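Local coordinates for 3-ketosteroid-delta4-5alpha-dehydrogenase (Rhodococcus jostii, PDB 4AT2), which probably catalyses the FAD-dependent introduction of the delta-4 double bond into 5alpha-3-ketosteroids during steroid catabolism, at residues 301-315 and 440-453. Numbering follows the deposited sequence.
Sequences ADLAHMDATEVAFVC and LRGFTLGFTLGGLR. With ASD (4-androstene-3-17-dione), chain B.
E310 lies across one face of the F447 ring, and its side chain can be traced atom by atom. CB sits above the ring centre, 3.6 Å from the centroid and close to the ring normal, which defines a CH-pi contact. CG stands anti to the backbone N and continues over CZ and CE2. The bend at chi2 (-85°) carries CD on over CE2, and a chi3 near zero leaves the carboxylate almost parallel to the ring, the two planes 14° apart. At the tip, OE1 approaches F447 CD2 to 3.2 Å and accepts a hydrogen bond from a water that also donates to L445 O, while OE2 lies 3.7 Å from C1 of the androstenedione. F447, which also touches FAD, meets steroid C2 with its ring edge. An alanine in place of F447 would probably leave the E310 chain without the surface that its carboxylate lies along, and open a gap beside flavin and steroid.

Backbone pairing sets this register: 309-313 and 444-448 run antiparallel at 157°, in a small three-stranded sheet whose central strand, 444-452, also pairs with 303-304. E310, A312, L445 and F447 share the steroid-side face, where A312 CB reaches steroid C11 at 3.6 Å. The bond from A312 N to L445 O is nearly straight. T309, V311, F313 and T444 project from the reverse face onto helix 340-350. There V311 CG1 packs 3.6 Å from T444 CB, and F313 CZ meets L440 CD1. Beyond the strand, V314 divides its branches: CG2 touches F443 CD2, whereas CG1 lies 3.7 Å from L445 CD2 and also borders the steroid.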
loop_
_atom_site.group_PDB
_atom_site.type_symbol
_atom_site.label_atom_id
_atom_site.label_comp_id
_atom_site.label_asym_id
_atom_site.label_seq_id
_atom_site.Cartn_x
_atom_site.Cartn_y
_atom_site.Cartn_z
ATOM N N ALA A 301 -11.707 7.892 -14.244
ATOM C CA ALA A 301 -11.742 8.255 -12.826
ATOM C C ALA A 301 -10.470 7.841 -12.109
ATOM O O ALA A 301 -9.906 6.779 -12.382
ATOM C CB ALA A 301 -12.951 7.639 -12.125
ATOM N N ASP A 302 -10.058 8.690 -11.179
ATOM C CA ASP A 302 -8.856 8.476 -10.392
ATOM C C ASP A 302 -9.168 7.654 -9.135
ATOM O O ASP A 302 -10.338 7.511 -8.750
ATOM C CB ASP A 302 -8.273 9.841 -10.021
ATOM C CG ASP A 302 -6.778 9.797 -9.735
ATOM O OD1 ASP A 302 -6.150 8.721 -9.877
ATOM O OD2 ASP A 302 -6.248 10.870 -9.355
ATOM N N LEU A 303 -8.112 7.112 -8.523
ATOM C CA LEU A 303 -8.201 6.262 -7.318
ATOM C C LEU A 303 -7.282 6.821 -6.263
ATOM O O LEU A 303 -6.341 7.544 -6.585
ATOM C CB LEU A 303 -7.688 4.844 -7.624
ATOM C CG LEU A 303 -8.312 4.023 -8.757
ATOM C CD1 LEU A 303 -7.652 2.651 -8.836
ATOM C CD2 LEU A 303 -9.820 3.902 -8.544
ATOM N N ALA A 304 -7.517 6.453 -5.006
ATOM C CA ALA A 304 -6.568 6.770 -3.947
ATOM C C ALA A 304 -6.543 5.670 -2.895
ATOM O O ALA A 304 -7.562 5.015 -2.634
ATOM C CB ALA A 304 -6.893 8.111 -3.311
ATOM N N HIS A 305 -5.350 5.460 -2.331
ATOM C CA HIS A 305 -5.150 4.594 -1.157
ATOM C C HIS A 305 -5.707 3.214 -1.327
ATOM O O HIS A 305 -6.313 2.660 -0.413
ATOM C CB HIS A 305 -5.662 5.277 0.116
ATOM C CG HIS A 305 -5.108 6.665 0.303
ATOM N ND1 HIS A 305 -3.792 6.894 0.533
ATOM C CD2 HIS A 305 -5.718 7.912 0.212
ATOM C CE1 HIS A 305 -3.582 8.218 0.617
ATOM N NE2 HIS A 305 -4.758 8.844 0.416
ATOM N N MET A 306 -5.475 2.639 -2.504
ATOM C CA MET A 306 -6.031 1.327 -2.832
ATOM C C MET A 306 -5.491 0.197 -1.961
ATOM O O MET A 306 -6.084 -0.882 -1.900
ATOM C CB MET A 306 -5.872 1.015 -4.322
ATOM C CG MET A 306 -6.736 1.924 -5.195
ATOM S SD MET A 306 -8.501 1.657 -4.974
ATOM C CE MET A 306 -8.743 0.092 -5.812
ATOM N N ASP A 307 -4.379 0.472 -1.281
ATOM C CA ASP A 307 -3.773 -0.486 -0.367
ATOM C C ASP A 307 -4.340 -0.420 1.054
ATOM O O ASP A 307 -4.004 -1.269 1.869
ATOM C CB ASP A 307 -2.274 -0.226 -0.296
ATOM C CG ASP A 307 -1.961 1.172 0.197
ATOM O OD1 ASP A 307 -2.461 2.162 -0.384
ATOM O OD2 ASP A 307 -1.207 1.294 1.167
ATOM N N ALA A 308 -5.175 0.578 1.357
ATOM C CA ALA A 308 -5.631 0.799 2.741
ATOM C C ALA A 308 -6.631 -0.270 3.169
ATOM O O ALA A 308 -7.568 -0.585 2.437
ATOM C CB ALA A 308 -6.231 2.191 2.901
ATOM N N THR A 309 -6.406 -0.853 4.345
ATOM C CA THR A 309 -7.276 -1.926 4.836
ATOM C C THR A 309 -7.546 -1.822 6.329
ATOM O O THR A 309 -6.611 -1.698 7.129
ATOM C CB THR A 309 -6.670 -3.326 4.591
ATOM O OG1 THR A 309 -5.399 -3.407 5.241
ATOM C CG2 THR A 309 -6.463 -3.579 3.109
ATOM N N GLU A 310 -8.826 -1.902 6.689
ATOM C CA GLU A 310 -9.216 -2.152 8.068
ATOM C C GLU A 310 -8.738 -3.560 8.426
ATOM O O GLU A 310 -8.771 -4.459 7.574
ATOM C CB GLU A 310 -10.738 -2.059 8.212
ATOM C CG GLU A 310 -11.258 -2.333 9.627
ATOM C CD GLU A 310 -11.487 -3.808 9.978
ATOM O OE1 GLU A 310 -11.505 -4.693 9.092
ATOM O OE2 GLU A 310 -11.670 -4.106 11.182
ATOM N N VAL A 311 -8.298 -3.756 9.668
ATOM C CA VAL A 311 -7.839 -5.075 10.123
ATOM C C VAL A 311 -8.356 -5.329 11.531
ATOM O O VAL A 311 -8.026 -4.592 12.453
ATOM C CB VAL A 311 -6.297 -5.202 10.115
ATOM C CG1 VAL A 311 -5.899 -6.625 10.474
ATOM C CG2 VAL A 311 -5.700 -4.820 8.755
ATOM N N ALA A 312 -9.162 -6.372 11.689
ATOM C CA ALA A 312 -9.672 -6.776 12.996
ATOM C C ALA A 312 -8.756 -7.851 13.569
ATOM O O ALA A 312 -7.974 -8.447 12.843
ATOM C CB ALA A 312 -11.092 -7.298 12.867
ATOM N N PHE A 313 -8.869 -8.091 14.871
ATOM C CA PHE A 313 -7.998 -9.015 15.589
ATOM C C PHE A 313 -8.935 -9.783 16.504
ATOM O O PHE A 313 -9.482 -9.207 17.445
ATOM C CB PHE A 313 -6.984 -8.181 16.389
ATOM C CG PHE A 313 -5.910 -8.979 17.081
ATOM C CD1 PHE A 313 -5.009 -9.756 16.353
ATOM C CD2 PHE A 313 -5.752 -8.894 18.466
ATOM C CE1 PHE A 313 -3.995 -10.460 16.993
ATOM C CE2 PHE A 313 -4.747 -9.598 19.113
ATOM C CZ PHE A 313 -3.861 -10.376 18.378
ATOM N N VAL A 314 -9.162 -11.065 16.208
ATOM C CA VAL A 314 -10.304 -11.772 16.803
ATOM C C VAL A 314 -10.015 -12.385 18.175
ATOM O O VAL A 314 -10.081 -13.594 18.387
ATOM C CB VAL A 314 -10.978 -12.773 15.832
ATOM C CG1 VAL A 314 -11.732 -12.017 14.737
ATOM C CG2 VAL A 314 -9.965 -13.752 15.254
ATOM N N CYS A 315 -9.699 -11.509 19.115
ATOM C CA CYS A 315 -9.528 -11.879 20.504
ATOM C C CYS A 315 -10.190 -10.785 21.334
ATOM O O CYS A 315 -10.240 -9.628 20.917
ATOM C CB CYS A 315 -8.038 -12.009 20.834
ATOM S SG CYS A 315 -7.705 -12.573 22.520
ATOM N N LEU A 440 -1.974 -16.316 19.097
ATOM C CA LEU A 440 -2.751 -15.368 18.306
ATOM C C LEU A 440 -2.087 -15.143 16.951
ATOM O O LEU A 440 -2.198 -14.070 16.356
ATOM C CB LEU A 440 -2.942 -14.050 19.073
ATOM C CG LEU A 440 -3.645 -14.189 20.428
ATOM C CD1 LEU A 440 -3.673 -12.861 21.180
ATOM C CD2 LEU A 440 -5.056 -14.706 20.238
ATOM N N ARG A 441 -1.381 -16.165 16.473
ATOM C CA ARG A 441 -0.860 -16.155 15.102
ATOM C C ARG A 441 -2.003 -16.371 14.118
ATOM O O ARG A 441 -2.846 -17.243 14.322
ATOM C CB ARG A 441 0.217 -17.226 14.937
ATOM C CG ARG A 441 1.453 -16.923 15.767
ATOM C CD ARG A 441 2.460 -18.054 15.722
ATOM N NE ARG A 441 1.951 -19.258 16.357
ATOM C CZ ARG A 441 2.703 -20.328 16.603
ATOM N NH1 ARG A 441 3.987 -20.324 16.264
ATOM N NH2 ARG A 441 2.174 -21.397 17.183
ATOM N N GLY A 442 -2.055 -15.550 13.067
ATOM C CA GLY A 442 -3.124 -15.669 12.070
ATOM C C GLY A 442 -4.514 -15.330 12.587
ATOM O O GLY A 442 -5.507 -15.972 12.219
ATOM N N PHE A 443 -4.590 -14.293 13.420
ATOM C CA PHE A 443 -5.850 -13.877 14.027
ATOM C C PHE A 443 -6.427 -12.597 13.425
ATOM O O PHE A 443 -7.317 -11.978 13.998
ATOM C CB PHE A 443 -5.679 -13.720 15.546
ATOM C CG PHE A 443 -6.142 -14.915 16.326
ATOM C CD1 PHE A 443 -5.533 -16.154 16.149
ATOM C CD2 PHE A 443 -7.194 -14.800 17.227
ATOM C CE1 PHE A 443 -5.957 -17.269 16.870
ATOM C CE2 PHE A 443 -7.625 -15.910 17.943
ATOM C CZ PHE A 443 -7.005 -17.136 17.763
ATOM N N THR A 444 -5.948 -12.224 12.246
ATOM C CA THR A 444 -6.427 -11.000 11.619
ATOM C C THR A 444 -7.269 -11.277 10.382
ATOM O O THR A 444 -7.134 -12.319 9.732
ATOM C CB THR A 444 -5.257 -10.079 11.235
ATOM O OG1 THR A 444 -4.370 -10.786 10.363
ATOM C CG2 THR A 444 -4.498 -9.616 12.491
ATOM N N LEU A 445 -8.155 -10.338 10.073
ATOM C CA LEU A 445 -8.916 -10.370 8.822
ATOM C C LEU A 445 -9.378 -8.952 8.581
ATOM O O LEU A 445 -9.439 -8.157 9.513
ATOM C CB LEU A 445 -10.107 -11.333 8.914
ATOM C CG LEU A 445 -11.275 -11.005 9.851
ATOM C CD1 LEU A 445 -12.337 -12.087 9.714
ATOM C CD2 LEU A 445 -10.829 -10.876 11.306
ATOM N N GLY A 446 -9.692 -8.601 7.343
ATOM C CA GLY A 446 -10.031 -7.203 7.119
ATOM C C GLY A 446 -10.807 -6.889 5.867
ATOM O O GLY A 446 -11.226 -7.788 5.132
ATOM N N PHE A 447 -11.017 -5.595 5.653
ATOM C CA PHE A 447 -11.753 -5.111 4.490
ATOM C C PHE A 447 -11.072 -3.862 3.924
ATOM O O PHE A 447 -10.213 -3.265 4.579
ATOM C CB PHE A 447 -13.272 -4.926 4.787
ATOM C CG PHE A 447 -13.602 -3.908 5.859
ATOM C CD1 PHE A 447 -13.593 -2.538 5.579
ATOM C CD2 PHE A 447 -14.011 -4.324 7.126
ATOM C CE1 PHE A 447 -13.927 -1.601 6.563
ATOM C CE2 PHE A 447 -14.353 -3.396 8.104
ATOM C CZ PHE A 447 -14.305 -2.032 7.824
ATOM N N THR A 448 -11.418 -3.506 2.688
ATOM C CA THR A 448 -10.703 -2.482 1.940
ATOM C C THR A 448 -11.264 -1.089 2.202
ATOM O O THR A 448 -12.460 -0.941 2.475
ATOM C CB THR A 448 -10.767 -2.781 0.426
ATOM O OG1 THR A 448 -12.142 -2.844 0.012
ATOM C CG2 THR A 448 -10.103 -4.120 0.131
ATOM N N LEU A 449 -10.390 -0.088 2.133
ATOM C CA LEU A 449 -10.743 1.316 2.431
ATOM C C LEU A 449 -10.456 2.230 1.249
ATOM O O LEU A 449 -10.873 3.396 1.248
ATOM C CB LEU A 449 -9.982 1.828 3.666
ATOM C CG LEU A 449 -10.162 1.003 4.956
ATOM C CD1 LEU A 449 -9.206 1.478 6.050
ATOM C CD2 LEU A 449 -11.616 1.021 5.442
ATOM N N GLY A 450 -9.762 1.704 0.249
ATOM C CA GLY A 450 -9.383 2.498 -0.919
ATOM C C GLY A 450 -10.467 2.519 -1.969
ATOM O O GLY A 450 -11.333 1.645 -2.000
ATOM N N GLY A 451 -10.433 3.514 -2.842
ATOM C CA GLY A 451 -11.410 3.538 -3.933
ATOM C C GLY A 451 -11.313 4.805 -4.741
ATOM O O GLY A 451 -10.262 5.443 -4.801
ATOM N N LEU A 452 -12.431 5.162 -5.366
ATOM C CA LEU A 452 -12.485 6.351 -6.197
ATOM C C LEU A 452 -12.112 7.614 -5.435
ATOM O O LEU A 452 -12.459 7.777 -4.261
ATOM C CB LEU A 452 -13.885 6.503 -6.785
ATOM C CG LEU A 452 -14.319 5.369 -7.728
ATOM C CD1 LEU A 452 -15.827 5.462 -7.964
ATOM C CD2 LEU A 452 -13.535 5.371 -9.044
ATOM N N ARG A 453 -11.425 8.516 -6.127
ATOM C CA ARG A 453 -11.077 9.814 -5.584
ATOM C C ARG A 453 -12.272 10.755 -5.800
ATOM O O ARG A 453 -12.766 10.895 -6.932
ATOM C CB ARG A 453 -9.833 10.348 -6.309
ATOM C CG ARG A 453 -9.382 11.722 -5.844
ATOM C CD ARG A 453 -8.598 11.658 -4.552
ATOM N NE ARG A 453 -8.019 12.960 -4.217
ATOM C CZ ARG A 453 -6.735 13.287 -4.382
ATOM N NH1 ARG A 453 -5.855 12.406 -4.871
ATOM N NH2 ARG A 453 -6.323 14.506 -4.038
HETATM C C1 ASD B . -15.220 -3.668 12.082
HETATM C C10 ASD B . -15.206 -3.927 13.599
HETATM C C11 ASD B . -14.582 -6.410 13.237
HETATM C C12 ASD B . -14.835 -7.907 13.541
HETATM C C13 ASD B . -15.091 -8.117 15.030
HETATM C C14 ASD B . -16.248 -7.216 15.460
HETATM C C15 ASD B . -16.737 -7.786 16.800
HETATM C C16 ASD B . -16.666 -9.309 16.590
HETATM C C17 ASD B . -15.672 -9.435 15.446
HETATM C C18 ASD B . -13.801 -7.976 15.845
HETATM C C19 ASD B . -13.822 -3.601 14.167
HETATM C C2 ASD B . -15.017 -2.190 11.685
HETATM C C3 ASD B . -15.825 -1.249 12.554
HETATM C C4 ASD B . -16.505 -1.783 13.761
HETATM C C5 ASD B . -16.191 -2.992 14.284
HETATM C C6 ASD B . -16.817 -3.366 15.621
HETATM C C7 ASD B . -17.155 -4.854 15.712
HETATM C C8 ASD B . -15.951 -5.713 15.327
HETATM C C9 ASD B . -15.588 -5.408 13.852
HETATM O O1 ASD B . -15.942 -0.063 12.250
HETATM O O2 ASD B . -15.355 -10.499 14.929
HETATM O O HOH W 1 -5.595 10.237 -6.630
HETATM O O HOH W 2 -8.242 -0.648 -0.193
HETATM O O HOH W 3 -12.442 -7.296 9.613
#